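Local coordinates for Serine/threonine-protein kinase Tel1 (Chaetomium thermophilum, PDB 6SKY) that probably phosphorylates serine and threonine residues of proteins in [ST]-Q sequences, using ATP, to switch on checkpoint signalling when DNA is damaged, at residues Tyr2649-Leu2654 / Gly2659-Val2664. Residues are numbered along the deposited sequence; the frame is centred on the assembly and turned at random.
Sequences YKVLPL and GLIEFV. With AGS (phosphothiophosphoric acid-adenylate ester), chain C.
L2652 and L2660 pair across an antiparallel beta hairpin, trading two backbone hydrogen bonds: L2660 N to L2652 O and L2652 N to L2660 O, both 2.9 Å. A third, E2662 N to K2650 O, carries the ladder to the nucleotide end. The buried part is snug. On the leucine face the L2652 and L2660 side chains lie side by side, CD2 of the former 4.1 Å from CD1 of the latter, and L2654 CD1 reaches L2660 CG; Y2517 of helix 2507-2522 adjoins L2654 and L2660. On the other face V2651 meets I2661, with L2616 of helix 2616-2632 against both. At Y2649, CG sits between the backbone N and carbonyl carbon (chi1 70°), which swings the ring toward I2661, whose CG2 comes to the ring edge 3.5 Å from CE1; the tyrosine OH is hydrogen-bonded to the backbone N of D2779, a magnesium ligand. The partly exposed, solvent side is the K2650 and E2662 flank: the carboxylate lies alongside Y2649 CB and K2650 CB, while the lysine chain bends away to L2560 O. E2662 to V2664 form the kinase hinge. E2662 O accepts a hydrogen bond from adenine N6 at 2.8 Å, V2664 N donates to N1 at 3.1 Å, and the F2663 ring has AGS C2 3.6 Å above its centre. With an alanine in place of F2663 the ring over that face is gone, and the base would probably be freer to tilt about its two hinge bonds. Within these segments, then, backbone atoms rather than polar side chains read the adenine edge, and the F2663 ring lies flat against the base.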
ATOM      1  N   TYR A2649     -38.379   0.781  -3.625  1.00 26.26           N
ATOM      2  CA  TYR A2649     -39.828   0.830  -3.667  1.00 26.26           C
ATOM      3  C   TYR A2649     -40.333  -0.494  -3.120  1.00 26.26           C
ATOM      4  O   TYR A2649     -39.558  -1.313  -2.627  1.00 26.26           O
ATOM      5  CB  TYR A2649     -40.342   1.168  -5.075  1.00 26.26           C
ATOM      6  CG  TYR A2649     -40.187   0.117  -6.142  1.00 26.26           C
ATOM      7  CD1 TYR A2649     -41.262  -0.253  -6.916  1.00 26.26           C
ATOM      8  CD2 TYR A2649     -38.970  -0.464  -6.411  1.00 26.26           C
ATOM      9  CE1 TYR A2649     -41.141  -1.188  -7.895  1.00 26.26           C
ATOM     10  CE2 TYR A2649     -38.843  -1.406  -7.389  1.00 26.26           C
ATOM     11  CZ  TYR A2649     -39.932  -1.762  -8.129  1.00 26.26           C
ATOM     12  OH  TYR A2649     -39.822  -2.701  -9.117  1.00 26.26           O
ATOM     13  N   LYS A2650     -41.638  -0.708  -3.169  1.00 27.42           N
ATOM     14  CA  LYS A2650     -42.241  -1.866  -2.529  1.00 27.42           C
ATOM     15  C   LYS A2650     -43.049  -2.649  -3.541  1.00 27.42           C
ATOM     16  O   LYS A2650     -43.982  -2.115  -4.138  1.00 27.42           O
ATOM     17  CB  LYS A2650     -43.121  -1.446  -1.359  1.00 27.42           C
ATOM     18  CG  LYS A2650     -43.865  -2.588  -0.749  1.00 27.42           C
ATOM     19  CD  LYS A2650     -43.634  -2.655   0.723  1.00 27.42           C
ATOM     20  CE  LYS A2650     -44.546  -3.666   1.347  1.00 27.42           C
ATOM     21  NZ  LYS A2650     -44.733  -3.382   2.788  1.00 27.42           N
ATOM     22  N   VAL A2651     -42.693  -3.911  -3.726  1.00 26.10           N
ATOM     23  CA  VAL A2651     -43.456  -4.841  -4.542  1.00 26.10           C
ATOM     24  C   VAL A2651     -44.123  -5.830  -3.605  1.00 26.10           C
ATOM     25  O   VAL A2651     -43.488  -6.343  -2.681  1.00 26.10           O
ATOM     26  CB  VAL A2651     -42.569  -5.573  -5.563  1.00 26.10           C
ATOM     27  CG1 VAL A2651     -43.415  -6.225  -6.610  1.00 26.10           C
ATOM     28  CG2 VAL A2651     -41.604  -4.618  -6.198  1.00 26.10           C
ATOM     29  N   LEU A2652     -45.402  -6.100  -3.838  1.00 29.34           N
ATOM     30  CA  LEU A2652     -46.162  -7.021  -3.003  1.00 29.34           C
ATOM     31  C   LEU A2652     -46.889  -7.994  -3.911  1.00 29.34           C
ATOM     32  O   LEU A2652     -47.932  -7.644  -4.485  1.00 29.34           O
ATOM     33  CB  LEU A2652     -47.142  -6.263  -2.122  1.00 29.34           C
ATOM     34  CG  LEU A2652     -48.030  -7.080  -1.203  1.00 29.34           C
ATOM     35  CD1 LEU A2652     -47.189  -7.695  -0.134  1.00 29.34           C
ATOM     36  CD2 LEU A2652     -49.051  -6.184  -0.606  1.00 29.34           C
ATOM     37  N   PRO A2653     -46.370  -9.205  -4.094  1.00 32.51           N
ATOM     38  CA  PRO A2653     -47.075 -10.192  -4.917  1.00 32.51           C
ATOM     39  C   PRO A2653     -48.246 -10.776  -4.145  1.00 32.51           C
ATOM     40  O   PRO A2653     -48.086 -11.245  -3.019  1.00 32.51           O
ATOM     41  CB  PRO A2653     -46.007 -11.254  -5.191  1.00 32.51           C
ATOM     42  CG  PRO A2653     -44.730 -10.645  -4.769  1.00 32.51           C
ATOM     43  CD  PRO A2653     -45.050  -9.696  -3.690  1.00 32.51           C
ATOM     44  N   LEU A2654     -49.433 -10.733  -4.746  1.00 38.89           N
ATOM     45  CA  LEU A2654     -50.613 -11.285  -4.094  1.00 38.89           C
ATOM     46  C   LEU A2654     -50.797 -12.747  -4.469  1.00 38.89           C
ATOM     47  O   LEU A2654     -50.885 -13.615  -3.599  1.00 38.89           O
ATOM     48  CB  LEU A2654     -51.853 -10.474  -4.469  1.00 38.89           C
ATOM     49  CG  LEU A2654     -51.994  -9.116  -3.799  1.00 38.89           C
ATOM     50  CD1 LEU A2654     -53.181  -8.397  -4.359  1.00 38.89           C
ATOM     51  CD2 LEU A2654     -52.139  -9.292  -2.316  1.00 38.89           C
ATOM     52  N   GLY A2659     -50.302  -8.410  -8.370  1.00 37.75           N
ATOM     53  CA  GLY A2659     -49.551  -7.780  -7.305  1.00 37.75           C
ATOM     54  C   GLY A2659     -49.910  -6.325  -7.165  1.00 37.75           C
ATOM     55  O   GLY A2659     -50.634  -5.751  -7.978  1.00 37.75           O
ATOM     56  N   LEU A2660     -49.399  -5.740  -6.094  1.00 31.94           N
ATOM     57  CA  LEU A2660     -49.477  -4.311  -5.850  1.00 31.94           C
ATOM     58  C   LEU A2660     -48.068  -3.748  -5.885  1.00 31.94           C
ATOM     59  O   LEU A2660     -47.198  -4.205  -5.142  1.00 31.94           O
ATOM     60  CB  LEU A2660     -50.118  -4.014  -4.502  1.00 31.94           C
ATOM     61  CG  LEU A2660     -51.486  -4.615  -4.255  1.00 31.94           C
ATOM     62  CD1 LEU A2660     -51.928  -4.243  -2.879  1.00 31.94           C
ATOM     63  CD2 LEU A2660     -52.442  -4.090  -5.280  1.00 31.94           C
ATOM     64  N   ILE A2661     -47.849  -2.754  -6.727  1.00 29.97           N
ATOM     65  CA  ILE A2661     -46.561  -2.089  -6.819  1.00 29.97           C
ATOM     66  C   ILE A2661     -46.719  -0.664  -6.329  1.00 29.97           C
ATOM     67  O   ILE A2661     -47.703   0.007  -6.644  1.00 29.97           O
ATOM     68  CB  ILE A2661     -46.014  -2.129  -8.252  1.00 29.97           C
ATOM     69  CG1 ILE A2661     -45.995  -3.561  -8.744  1.00 29.97           C
ATOM     70  CG2 ILE A2661     -44.632  -1.607  -8.284  1.00 29.97           C
ATOM     71  CD1 ILE A2661     -45.379  -3.709 -10.079  1.00 29.97           C
ATOM     72  N   GLU A2662     -45.761  -0.211  -5.541  1.00 32.38           N
ATOM     73  CA  GLU A2662     -45.787   1.150  -5.034  1.00 32.38           C
ATOM     74  C   GLU A2662     -45.478   2.112  -6.160  1.00 32.38           C
ATOM     75  O   GLU A2662     -44.437   2.000  -6.809  1.00 32.38           O
ATOM     76  CB  GLU A2662     -44.775   1.305  -3.914  1.00 32.38           C
ATOM     77  CG  GLU A2662     -44.741   2.666  -3.309  1.00 32.38           C
ATOM     78  CD  GLU A2662     -43.517   2.877  -2.456  1.00 32.38           C
ATOM     79  OE1 GLU A2662     -42.520   3.413  -2.972  1.00 32.38           O
ATOM     80  OE2 GLU A2662     -43.544   2.501  -1.269  1.00 32.38           O
ATOM     81  N   PHE A2663     -46.380   3.049  -6.405  1.00 32.69           N
ATOM     82  CA  PHE A2663     -46.169   4.070  -7.419  1.00 32.69           C
ATOM     83  C   PHE A2663     -45.317   5.166  -6.801  1.00 32.69           C
ATOM     84  O   PHE A2663     -45.771   5.871  -5.899  1.00 32.69           O
ATOM     85  CB  PHE A2663     -47.507   4.607  -7.907  1.00 32.69           C
ATOM     86  CG  PHE A2663     -47.458   5.226  -9.252  1.00 32.69           C
ATOM     87  CD1 PHE A2663     -47.605   4.457 -10.378  1.00 32.69           C
ATOM     88  CD2 PHE A2663     -47.282   6.582  -9.396  1.00 32.69           C
ATOM     89  CE1 PHE A2663     -47.563   5.024 -11.621  1.00 32.69           C
ATOM     90  CE2 PHE A2663     -47.238   7.150 -10.635  1.00 32.69           C
ATOM     91  CZ  PHE A2663     -47.380   6.371 -11.747  1.00 32.69           C
ATOM     92  N   VAL A2664     -44.074   5.300  -7.268  1.00 29.53           N
ATOM     93  CA  VAL A2664     -43.128   6.215  -6.643  1.00 29.53           C
ATOM     94  C   VAL A2664     -43.595   7.647  -6.855  1.00 29.53           C
ATOM     95  O   VAL A2664     -44.001   8.033  -7.958  1.00 29.53           O
ATOM     96  CB  VAL A2664     -41.711   5.975  -7.186  1.00 29.53           C
ATOM     97  CG1 VAL A2664     -40.736   6.889  -6.511  1.00 29.53           C
ATOM     98  CG2 VAL A2664     -41.309   4.553  -6.937  1.00 29.53           C
TER
HETATM   99  PG  AGS C3001     -43.417  -2.378 -21.329  1.00 40.14           P
HETATM  100  S1G AGS C3001     -41.806  -1.565 -22.066  1.00 40.14           S
HETATM  101  O2G AGS C3001     -43.052  -3.339 -20.167  1.00 40.14           O
HETATM  102  O3G AGS C3001     -44.154  -3.174 -22.439  1.00 40.14           O
HETATM  103  PB  AGS C3001     -44.052  -0.577 -19.428  1.00 40.14           P
HETATM  104  O1B AGS C3001     -42.600  -0.592 -19.175  1.00 40.14           O
HETATM  105  O2B AGS C3001     -44.679   0.809 -19.553  1.00 40.14           O
HETATM  106  O3B AGS C3001     -44.383  -1.296 -20.782  1.00 40.14           O
HETATM  107  PA  AGS C3001     -45.886  -0.579 -17.394  1.00 40.14           P
HETATM  108  O1A AGS C3001     -47.224  -0.844 -17.933  1.00 40.14           O
HETATM  109  O2A AGS C3001     -45.681  -1.021 -15.946  1.00 40.14           O
HETATM  110  O3A AGS C3001     -44.777  -1.311 -18.240  1.00 40.14           O
HETATM  111  O5' AGS C3001     -45.625   0.957 -17.553  1.00 40.14           O
HETATM  112  C5' AGS C3001     -46.450   1.873 -16.821  1.00 40.14           C
HETATM  113  C4' AGS C3001     -45.833   3.244 -16.848  1.00 40.14           C
HETATM  114  O4' AGS C3001     -45.646   3.706 -15.498  1.00 40.14           O
HETATM  115  C3' AGS C3001     -44.463   3.337 -17.506  1.00 40.14           C
HETATM  116  O3' AGS C3001     -44.271   4.609 -18.109  1.00 40.14           O
HETATM  117  C2' AGS C3001     -43.509   3.110 -16.336  1.00 40.14           C
HETATM  118  O2' AGS C3001     -42.287   3.805 -16.532  1.00 40.14           O
HETATM  119  C1' AGS C3001     -44.273   3.718 -15.161  1.00 40.14           C
HETATM  120  N9  AGS C3001     -44.104   2.979 -13.920  1.00 40.14           N
HETATM  121  C8  AGS C3001     -44.024   1.623 -13.774  1.00 40.14           C
HETATM  122  N7  AGS C3001     -43.877   1.228 -12.535  1.00 40.14           N
HETATM  123  C5  AGS C3001     -43.865   2.409 -11.815  1.00 40.14           C
HETATM  124  C6  AGS C3001     -43.733   2.678 -10.442  1.00 40.14           C
HETATM  125  N6  AGS C3001     -43.590   1.734  -9.511  1.00 40.14           N
HETATM  126  N1  AGS C3001     -43.759   3.968 -10.053  1.00 40.14           N
HETATM  127  C2  AGS C3001     -43.902   4.917 -10.979  1.00 40.14           C
HETATM  128  N3  AGS C3001     -44.033   4.784 -12.299  1.00 40.14           N
HETATM  129  C4  AGS C3001     -44.003   3.496 -12.655  1.00 40.14           C